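Local coordinates for IMPACT family member YigZ (PDB 1VI7), which is of uncertain function but may bind anions and guanyl ribonucleotides and hydrolyse ribonucleoside triphosphates, at residues Ala58-Ala63 against Gln68-Ser73; Ala88-Ser93 against Ile98-Val103; Tyr142-Glu147 against Thr152-Leu157. All blocks are in the same frame, centred on the assembly; numbering follows the deposited sequence.

In the fold
From the N terminus, interaction 1 comes first: residues 58-63 and 68-73 close a short turn and pair the last two strands at one edge of the five-stranded antiparallel sheet, with 71-73 outermost. Interaction 2 follows, joining the end of helix 84-93 to strand 98-105 across the loop 94-97. The two meet in the sheet, where 57-60 and 98-105 are neighbours; A58 O lies 2.7 Å from A100 N, a probable hydrogen bond. Interaction 3 closes the turn from strand 140-146 of a separate four-stranded sheet to helix 151-160, which packs on it. Its centre is about 35 Å from that of interaction 1 and 40 Å from that of interaction 2. All three lie in series, without nesting or crossing.

Interaction 1: residues Ala58-Ala63 against Gln68-Ser73; sequences AWVAGA and QQLGFS
Q69 meets W59 through its backbone and A61 through its side chain. Its carbonyl O lies near the indole plane at the ring edge, 3.0 Å from W59 NE1. The side chain, extended beyond CG, passes A61 with OE1 3.5 Å from A61 CB, while NE2 is hydrogen-bonded to S67 OG. L70 stands alongside V60, the two side chains pointing the same way with L70 CD2 3.3 Å from V60 CG2. Here strands 57-60 and 71-73 become a β hairpin at one edge of the antiparallel sheet, with 71-73 outermost: the short axes of 58-60 and 71-73 come within 4.6 Å, their N-to-C directions 178° apart, hence antiparallel. G71 and W59 form the hydrogen-bonded pair, with W59 N to G71 O at 3.1 Å and G71 N to W59 O at 3.2 Å. A chi1 of 67° sets W59 CG between its backbone N and carbonyl carbon, swinging the indole across the neighbouring strand. G71 CA then lies over the five-membered ring in a CH-pi contact, 18° off the normal. An alanine in place of the tryptophan is likely to leave G71 CA without its ring cover and open a gap beside V35 and A38 of helix 34-48. F72 forms the non-hydrogen-bonded pair with A58, CB to CB 4.3 Å, on the face that helix 84-93 covers through M86 and L90.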
loop_
_atom_site.group_PDB
_atom_site.type_symbol
_atom_site.label_atom_id
_atom_site.label_comp_id
_atom_site.label_asym_id
_atom_site.label_seq_id
_atom_site.Cartn_x
_atom_site.Cartn_y
_atom_site.Cartn_z
ATOM N N ALA A 58 7.906 -5.599 8.545
ATOM C CA ALA A 58 8.368 -5.630 7.154
ATOM C C ALA A 58 7.216 -5.156 6.261
ATOM O O ALA A 58 6.065 -5.431 6.671
ATOM C CB ALA A 58 8.705 -7.064 6.767
ATOM N N TRP A 59 7.487 -4.524 5.136
ATOM C CA TRP A 59 6.397 -4.054 4.283
ATOM C C TRP A 59 6.885 -3.739 2.876
ATOM O O TRP A 59 8.095 -3.747 2.653
ATOM C CB TRP A 59 5.707 -2.856 4.903
ATOM C CG TRP A 59 6.491 -1.586 4.998
ATOM C CD1 TRP A 59 6.755 -0.712 3.977
ATOM C CD2 TRP A 59 7.081 -1.000 6.164
ATOM N NE1 TRP A 59 7.496 0.348 4.431
ATOM C CE2 TRP A 59 7.714 0.190 5.773
ATOM C CE3 TRP A 59 7.146 -1.391 7.506
ATOM C CZ2 TRP A 59 8.396 1.020 6.659
ATOM C CZ3 TRP A 59 7.837 -0.575 8.389
ATOM C CH2 TRP A 59 8.434 0.625 7.968
ATOM N N VAL A 60 5.994 -3.513 1.970
ATOM C CA VAL A 60 6.214 -3.099 0.554
ATOM C C VAL A 60 5.081 -2.121 0.349
ATOM O O VAL A 60 3.993 -2.493 0.867
ATOM C CB VAL A 60 5.977 -4.386 -0.274
ATOM C CG1 VAL A 60 4.732 -4.297 -1.142
ATOM C CG2 VAL A 60 7.122 -4.856 -1.111
ATOM N N ALA A 61 5.233 -0.987 -0.272
ATOM C CA ALA A 61 3.956 -0.155 -0.352
ATOM C C ALA A 61 3.470 -0.188 -1.796
ATOM O O ALA A 61 2.870 0.688 -2.349
ATOM C CB ALA A 61 4.042 1.137 0.288
ATOM N N GLY A 62 3.739 -1.383 -2.303
ATOM C CA GLY A 62 3.472 -1.874 -3.558
ATOM C C GLY A 62 3.317 -0.853 -4.662
ATOM O O GLY A 62 2.515 0.009 -4.730
ATOM N N ALA A 63 4.142 -1.142 -5.653
ATOM C CA ALA A 63 4.194 -0.566 -6.941
ATOM C C ALA A 63 4.146 -1.678 -8.010
ATOM O O ALA A 63 4.052 -1.323 -9.182
ATOM C CB ALA A 63 5.365 0.300 -7.215
ATOM N N GLN A 68 10.011 0.590 -4.653
ATOM C CA GLN A 68 10.630 0.181 -3.430
ATOM C C GLN A 68 10.364 1.152 -2.275
ATOM O O GLN A 68 11.159 1.999 -1.910
ATOM C CB GLN A 68 12.126 -0.068 -3.550
ATOM C CG GLN A 68 12.878 1.016 -4.293
ATOM C CD GLN A 68 12.659 0.916 -5.798
ATOM O OE1 GLN A 68 13.091 -0.052 -6.417
ATOM N NE2 GLN A 68 11.969 1.916 -6.332
ATOM N N GLN A 69 9.188 0.914 -1.694
ATOM C CA GLN A 69 8.794 1.528 -0.434
ATOM C C GLN A 69 8.813 0.371 0.606
ATOM O O GLN A 69 7.971 0.192 1.462
ATOM C CB GLN A 69 7.481 2.249 -0.482
ATOM C CG GLN A 69 7.437 3.550 -1.277
ATOM C CD GLN A 69 6.026 3.887 -1.738
ATOM O OE1 GLN A 69 5.147 4.241 -0.939
ATOM N NE2 GLN A 69 5.798 3.731 -3.047
ATOM N N LEU A 70 9.852 -0.435 0.466
ATOM C CA LEU A 70 10.201 -1.579 1.251
ATOM C C LEU A 70 10.770 -1.182 2.610
ATOM O O LEU A 70 11.424 -0.151 2.681
ATOM C CB LEU A 70 11.296 -2.381 0.501
ATOM C CG LEU A 70 11.130 -2.447 -1.011
ATOM C CD1 LEU A 70 12.215 -3.304 -1.646
ATOM C CD2 LEU A 70 9.753 -2.959 -1.401
ATOM N N GLY A 71 10.534 -1.967 3.651
ATOM C CA GLY A 71 11.043 -1.623 4.979
ATOM C C GLY A 71 11.057 -2.854 5.871
ATOM O O GLY A 71 10.480 -3.865 5.467
ATOM N N PHE A 72 11.765 -2.807 6.995
ATOM C CA PHE A 72 11.792 -3.936 7.926
ATOM C C PHE A 72 12.376 -3.566 9.280
ATOM O O PHE A 72 12.799 -2.429 9.500
ATOM C CB PHE A 72 12.538 -5.122 7.321
ATOM C CG PHE A 72 13.955 -4.817 6.942
ATOM C CD1 PHE A 72 14.253 -4.279 5.705
ATOM C CD2 PHE A 72 14.982 -5.015 7.856
ATOM C CE1 PHE A 72 15.552 -3.951 5.361
ATOM C CE2 PHE A 72 16.285 -4.723 7.507
ATOM C CZ PHE A 72 16.560 -4.177 6.281
ATOM N N SER A 73 12.365 -4.490 10.245
ATOM C CA SER A 73 12.945 -4.218 11.553
ATOM C C SER A 73 13.027 -5.449 12.431
ATOM O O SER A 73 12.055 -6.206 12.532
ATOM C CB SER A 73 12.205 -3.097 12.278
ATOM O OG SER A 73 12.736 -2.924 13.606
#

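Interaction 2: residues Ala88-Ser93 against Ile98-Val103; sequences AQLMGS and ITAVVV
This is an apolar helix-on-sheet contact, in which L90 of helix 84-93 packs onto I98 and A100 near the start of strand 98-105. The backbones stay well apart: the nearest CA atoms, those of L90 and I98, are 7.7 Å from each other, so the approach is made by side chains. A single methyl, CD2 of L90, does the touching on the helix side. It comes to 4.3 Å from A100 CB and 4.4 Å from I98 CD1. The latter methyl is carried out toward the helix by an extended chain, with CG1 anti to the backbone N (chi1 173°). I98 and A100 are two residues apart and present their side chains to the same face, whereas T99 between them points away, its hydroxyl bonded to T32 OG1 and its side chain touching W59. The area buried between the segments is modest, 138 Å², but L90 is enclosed further by A58 of the adjoining strand and V124 of helix 113-128. L29 of strand 23-31 touches both I98 and A100. The helix end is held by its own bonds: S93 N reaches Q89 O at 2.7 Å, and S93 OG donates to L90 O at 2.7 Å, tilted 20° from the carbonyl plane. That extra bond lies on the backbone of the residue whose side chain meets the sheet. No hydrogen bond crosses between the segments. The contact therefore rests on dispersion and exclusion of water, which are weakly directional, while the alignment of strand 98-105 is set by its backbone bonds to V60, A58 and M28.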
loop_
_atom_site.group_PDB
_atom_site.type_symbol
_atom_site.label_atom_id
_atom_site.label_comp_id
_atom_site.label_asym_id
_atom_site.label_seq_id
_atom_site.Cartn_x
_atom_site.Cartn_y
_atom_site.Cartn_z
ATOM N N ALA A 88 11.430 -10.726 2.198
ATOM C CA ALA A 88 11.590 -11.500 0.971
ATOM C C ALA A 88 10.373 -12.315 0.584
ATOM O O ALA A 88 10.184 -12.612 -0.600
ATOM C CB ALA A 88 12.851 -12.306 1.034
ATOM N N GLN A 89 9.599 -12.756 1.566
ATOM C CA GLN A 89 8.302 -13.373 1.351
ATOM C C GLN A 89 7.372 -12.344 0.690
ATOM O O GLN A 89 6.892 -12.499 -0.442
ATOM C CB GLN A 89 7.734 -13.897 2.660
ATOM C CG GLN A 89 8.512 -14.978 3.378
ATOM C CD GLN A 89 8.703 -16.239 2.582
ATOM O OE1 GLN A 89 7.771 -16.865 2.085
ATOM N NE2 GLN A 89 9.949 -16.631 2.335
ATOM N N LEU A 90 7.283 -11.137 1.272
ATOM C CA LEU A 90 6.394 -10.145 0.643
ATOM C C LEU A 90 6.876 -9.864 -0.749
ATOM O O LEU A 90 6.173 -9.929 -1.770
ATOM C CB LEU A 90 6.251 -8.932 1.538
ATOM C CG LEU A 90 6.012 -9.231 3.033
ATOM C CD1 LEU A 90 6.279 -8.008 3.887
ATOM C CD2 LEU A 90 4.597 -9.710 3.301
ATOM N N MET A 91 8.211 -9.816 -0.909
ATOM C CA MET A 91 8.679 -9.625 -2.312
ATOM C C MET A 91 8.335 -10.836 -3.128
ATOM O O MET A 91 7.977 -10.710 -4.276
ATOM C CB MET A 91 10.162 -9.279 -2.300
ATOM C CG MET A 91 10.390 -7.919 -1.616
ATOM S SD MET A 91 11.982 -7.209 -2.005
ATOM C CE MET A 91 11.854 -6.902 -3.747
ATOM N N GLY A 92 8.438 -12.033 -2.547
ATOM C CA GLY A 92 8.123 -13.275 -3.226
ATOM C C GLY A 92 6.659 -13.329 -3.668
ATOM O O GLY A 92 6.367 -13.734 -4.782
ATOM N N SER A 93 5.730 -12.866 -2.832
ATOM C CA SER A 93 4.332 -12.942 -3.150
ATOM C C SER A 93 3.888 -12.191 -4.390
ATOM O O SER A 93 3.006 -12.689 -5.128
ATOM C CB SER A 93 3.461 -12.534 -1.973
ATOM O OG SER A 93 4.047 -11.475 -1.271
ATOM N N ILE A 98 1.354 -3.999 1.279
ATOM C CA ILE A 98 1.071 -4.879 2.423
ATOM C C ILE A 98 2.185 -4.765 3.451
ATOM O O ILE A 98 3.341 -4.625 3.070
ATOM C CB ILE A 98 0.924 -6.331 1.941
ATOM C CG1 ILE A 98 0.804 -7.324 3.078
ATOM C CG2 ILE A 98 2.073 -6.675 1.026
ATOM C CD1 ILE A 98 0.404 -8.727 2.668
ATOM N N THR A 99 1.864 -5.030 4.698
ATOM C CA THR A 99 2.803 -4.930 5.798
ATOM C C THR A 99 2.647 -6.146 6.686
ATOM O O THR A 99 1.541 -6.693 6.716
ATOM C CB THR A 99 2.480 -3.627 6.570
ATOM O OG1 THR A 99 2.970 -2.506 5.813
ATOM C CG2 THR A 99 3.082 -3.604 7.950
ATOM N N ALA A 100 3.702 -6.563 7.383
ATOM C CA ALA A 100 3.536 -7.760 8.225
ATOM C C ALA A 100 4.182 -7.562 9.585
ATOM O O ALA A 100 5.090 -6.742 9.714
ATOM C CB ALA A 100 4.138 -8.975 7.520
ATOM N N VAL A 101 3.610 -8.179 10.621
ATOM C CA VAL A 101 4.154 -8.115 11.934
ATOM C C VAL A 101 4.223 -9.466 12.645
ATOM O O VAL A 101 3.222 -10.124 12.918
ATOM C CB VAL A 101 3.438 -7.152 12.886
ATOM C CG1 VAL A 101 3.987 -7.347 14.314
ATOM C CG2 VAL A 101 3.632 -5.702 12.476
ATOM N N VAL A 102 5.455 -9.861 13.015
ATOM C CA VAL A 102 5.504 -11.111 13.826
ATOM C C VAL A 102 5.586 -10.662 15.276
ATOM O O VAL A 102 5.921 -9.473 15.485
ATOM C CB VAL A 102 6.559 -12.056 13.330
ATOM C CG1 VAL A 102 6.404 -13.450 13.930
ATOM C CG2 VAL A 102 6.467 -12.188 11.795
ATOM N N VAL A 103 4.915 -11.312 16.209
ATOM C CA VAL A 103 4.858 -10.902 17.616
ATOM C C VAL A 103 5.479 -12.000 18.457
ATOM O O VAL A 103 5.024 -13.152 18.421
ATOM C CB VAL A 103 3.411 -10.603 18.019
ATOM C CG1 VAL A 103 3.214 -10.508 19.531
ATOM C CG2 VAL A 103 2.971 -9.264 17.388
#

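Interaction 3: residues Tyr142-Glu147 against Thr152-Leu157; sequences YTLQCE and TGIEAL
I154 on helix 151-160 reaches the sheet by two branches: CG2 meets L144, while CD1 meets C146 and also comes near L144 CD2. These apolar contacts make up the whole meeting of the two segments. With CG2 anti to its backbone N and CG1 beside that nitrogen (chi1 -61°), the side chain forks over strand 140-146. I154 and L144 meet tip to tip, I154 CG2 4.0 Å from L144 CD2. The longer branch ends in CD1, which lies 3.5 Å from C146 CB and equally close to C146 SG, so the cysteine offers both its methylene and its sulfur to the same methyl. The nearest CA atoms, those of C146 and I154, are 8.8 Å apart, a spacing bridged by side chains alone. Backbone hydrogen bonds serve each element separately. Within the helix, A156 N bonds to T152 O at 3.1 Å, and L157 N to G153 O likewise; the strand is bonded to its neighbours through L144 with L176, C146 with V174 and T143 with L203. Between strand and helix, E147 N is bonded to Q150 OE1. The four-stranded antiparallel sheet, in the order 164-170, 174-180, 140-146, 203-204 and carrying two helices, has the βαββαβ topology of a ferredoxin-like fold, and this contact belongs to its first strand-helix unit. The second helix, 185-196, adds L192 against L144 and F195 against I154. With no hydrogen bond or salt bridge between the segments, the helix is held to the strand here by buried hydrocarbon and sulfur surfaces.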
loop_
_atom_site.group_PDB
_atom_site.type_symbol
_atom_site.label_atom_id
_atom_site.label_comp_id
_atom_site.label_asym_id
_atom_site.label_seq_id
_atom_site.Cartn_x
_atom_site.Cartn_y
_atom_site.Cartn_z
ATOM N N TYR A 142 -3.527 13.814 -14.804
ATOM C CA TYR A 142 -3.390 14.793 -15.884
ATOM C C TYR A 142 -3.471 16.236 -15.369
ATOM O O TYR A 142 -3.857 16.465 -14.241
ATOM C CB TYR A 142 -4.574 14.657 -16.855
ATOM C CG TYR A 142 -4.784 13.323 -17.475
ATOM C CD1 TYR A 142 -5.505 12.313 -16.830
ATOM C CD2 TYR A 142 -4.270 13.063 -18.740
ATOM C CE1 TYR A 142 -5.704 11.084 -17.431
ATOM C CE2 TYR A 142 -4.433 11.825 -19.339
ATOM C CZ TYR A 142 -5.154 10.857 -18.674
ATOM O OH TYR A 142 -5.326 9.627 -19.260
ATOM N N THR A 143 -3.198 17.220 -16.239
ATOM C CA THR A 143 -3.393 18.604 -15.788
ATOM C C THR A 143 -4.443 19.276 -16.702
ATOM O O THR A 143 -4.755 18.753 -17.770
ATOM C CB THR A 143 -2.214 19.501 -15.628
ATOM O OG1 THR A 143 -1.611 19.751 -16.899
ATOM C CG2 THR A 143 -1.151 19.024 -14.674
ATOM N N LEU A 144 -5.041 20.329 -16.171
ATOM C CA LEU A 144 -6.160 20.979 -16.862
ATOM C C LEU A 144 -6.327 22.412 -16.406
ATOM O O LEU A 144 -6.517 22.693 -15.233
ATOM C CB LEU A 144 -7.432 20.155 -16.575
ATOM C CG LEU A 144 -8.740 20.719 -17.106
ATOM C CD1 LEU A 144 -8.729 20.701 -18.638
ATOM C CD2 LEU A 144 -9.957 20.001 -16.541
ATOM N N GLN A 145 -6.227 23.339 -17.339
ATOM C CA GLN A 145 -6.388 24.789 -16.972
ATOM C C GLN A 145 -7.769 25.237 -17.484
ATOM O O GLN A 145 -8.162 24.907 -18.604
ATOM C CB GLN A 145 -5.227 25.593 -17.398
ATOM C CG GLN A 145 -5.166 27.056 -17.481
ATOM C CD GLN A 145 -3.837 27.572 -18.062
ATOM O OE1 GLN A 145 -3.553 27.294 -19.234
ATOM N NE2 GLN A 145 -3.066 28.328 -17.272
ATOM N N CYS A 146 -8.574 25.680 -16.515
ATOM C CA CYS A 146 -9.905 26.176 -16.701
ATOM C C CYS A 146 -10.212 27.507 -16.016
ATOM O O CYS A 146 -9.532 28.003 -15.127
ATOM C CB CYS A 146 -10.894 25.124 -16.156
ATOM S SG CYS A 146 -10.987 25.063 -14.379
ATOM N N GLU A 147 -11.443 27.966 -16.226
ATOM C CA GLU A 147 -11.888 29.229 -15.632
ATOM C C GLU A 147 -12.674 29.023 -14.375
ATOM O O GLU A 147 -13.338 27.983 -14.218
ATOM C CB GLU A 147 -12.723 29.976 -16.704
ATOM C CG GLU A 147 -11.906 30.206 -17.963
ATOM C CD GLU A 147 -12.039 31.561 -18.575
ATOM O OE1 GLU A 147 -12.018 32.562 -17.822
ATOM O OE2 GLU A 147 -12.171 31.643 -19.825
ATOM N N THR A 152 -17.071 24.125 -10.465
ATOM C CA THR A 152 -18.117 23.188 -10.081
ATOM C C THR A 152 -18.481 22.246 -11.222
ATOM O O THR A 152 -18.479 21.029 -11.035
ATOM C CB THR A 152 -19.386 23.815 -9.521
ATOM O OG1 THR A 152 -20.112 24.515 -10.529
ATOM C CG2 THR A 152 -19.082 24.743 -8.355
ATOM N N GLY A 153 -18.763 22.762 -12.413
ATOM C CA GLY A 153 -19.052 21.947 -13.567
ATOM C C GLY A 153 -18.030 20.832 -13.744
ATOM O O GLY A 153 -18.430 19.686 -14.003
ATOM N N ILE A 154 -16.735 21.141 -13.722
ATOM C CA ILE A 154 -15.711 20.126 -13.924
ATOM C C ILE A 154 -15.615 19.141 -12.773
ATOM O O ILE A 154 -15.466 17.942 -12.973
ATOM C CB ILE A 154 -14.341 20.731 -14.190
ATOM C CG1 ILE A 154 -14.353 21.598 -15.458
ATOM C CG2 ILE A 154 -13.275 19.644 -14.303
ATOM C CD1 ILE A 154 -13.112 22.487 -15.521
ATOM N N GLU A 155 -15.712 19.603 -11.538
ATOM C CA GLU A 155 -15.667 18.673 -10.400
ATOM C C GLU A 155 -16.704 17.592 -10.653
ATOM O O GLU A 155 -16.404 16.403 -10.725
ATOM C CB GLU A 155 -15.953 19.413 -9.095
ATOM C CG GLU A 155 -14.838 20.364 -8.689
ATOM C CD GLU A 155 -15.159 21.230 -7.497
ATOM O OE1 GLU A 155 -14.260 21.989 -7.045
ATOM O OE2 GLU A 155 -16.304 21.170 -6.999
ATOM N N ALA A 156 -17.935 18.020 -10.928
ATOM C CA ALA A 156 -19.011 17.100 -11.218
ATOM C C ALA A 156 -18.689 16.148 -12.349
ATOM O O ALA A 156 -18.801 14.929 -12.151
ATOM C CB ALA A 156 -20.302 17.859 -11.464
ATOM N N LEU A 157 -18.258 16.602 -13.517
ATOM C CA LEU A 157 -17.954 15.681 -14.624
ATOM C C LEU A 157 -16.917 14.654 -14.180
ATOM O O LEU A 157 -17.052 13.448 -14.366
ATOM C CB LEU A 157 -17.532 16.468 -15.845
ATOM C CG LEU A 157 -18.502 16.844 -16.941
ATOM C CD1 LEU A 157 -19.891 17.215 -16.434
ATOM C CD2 LEU A 157 -17.954 18.023 -17.757
#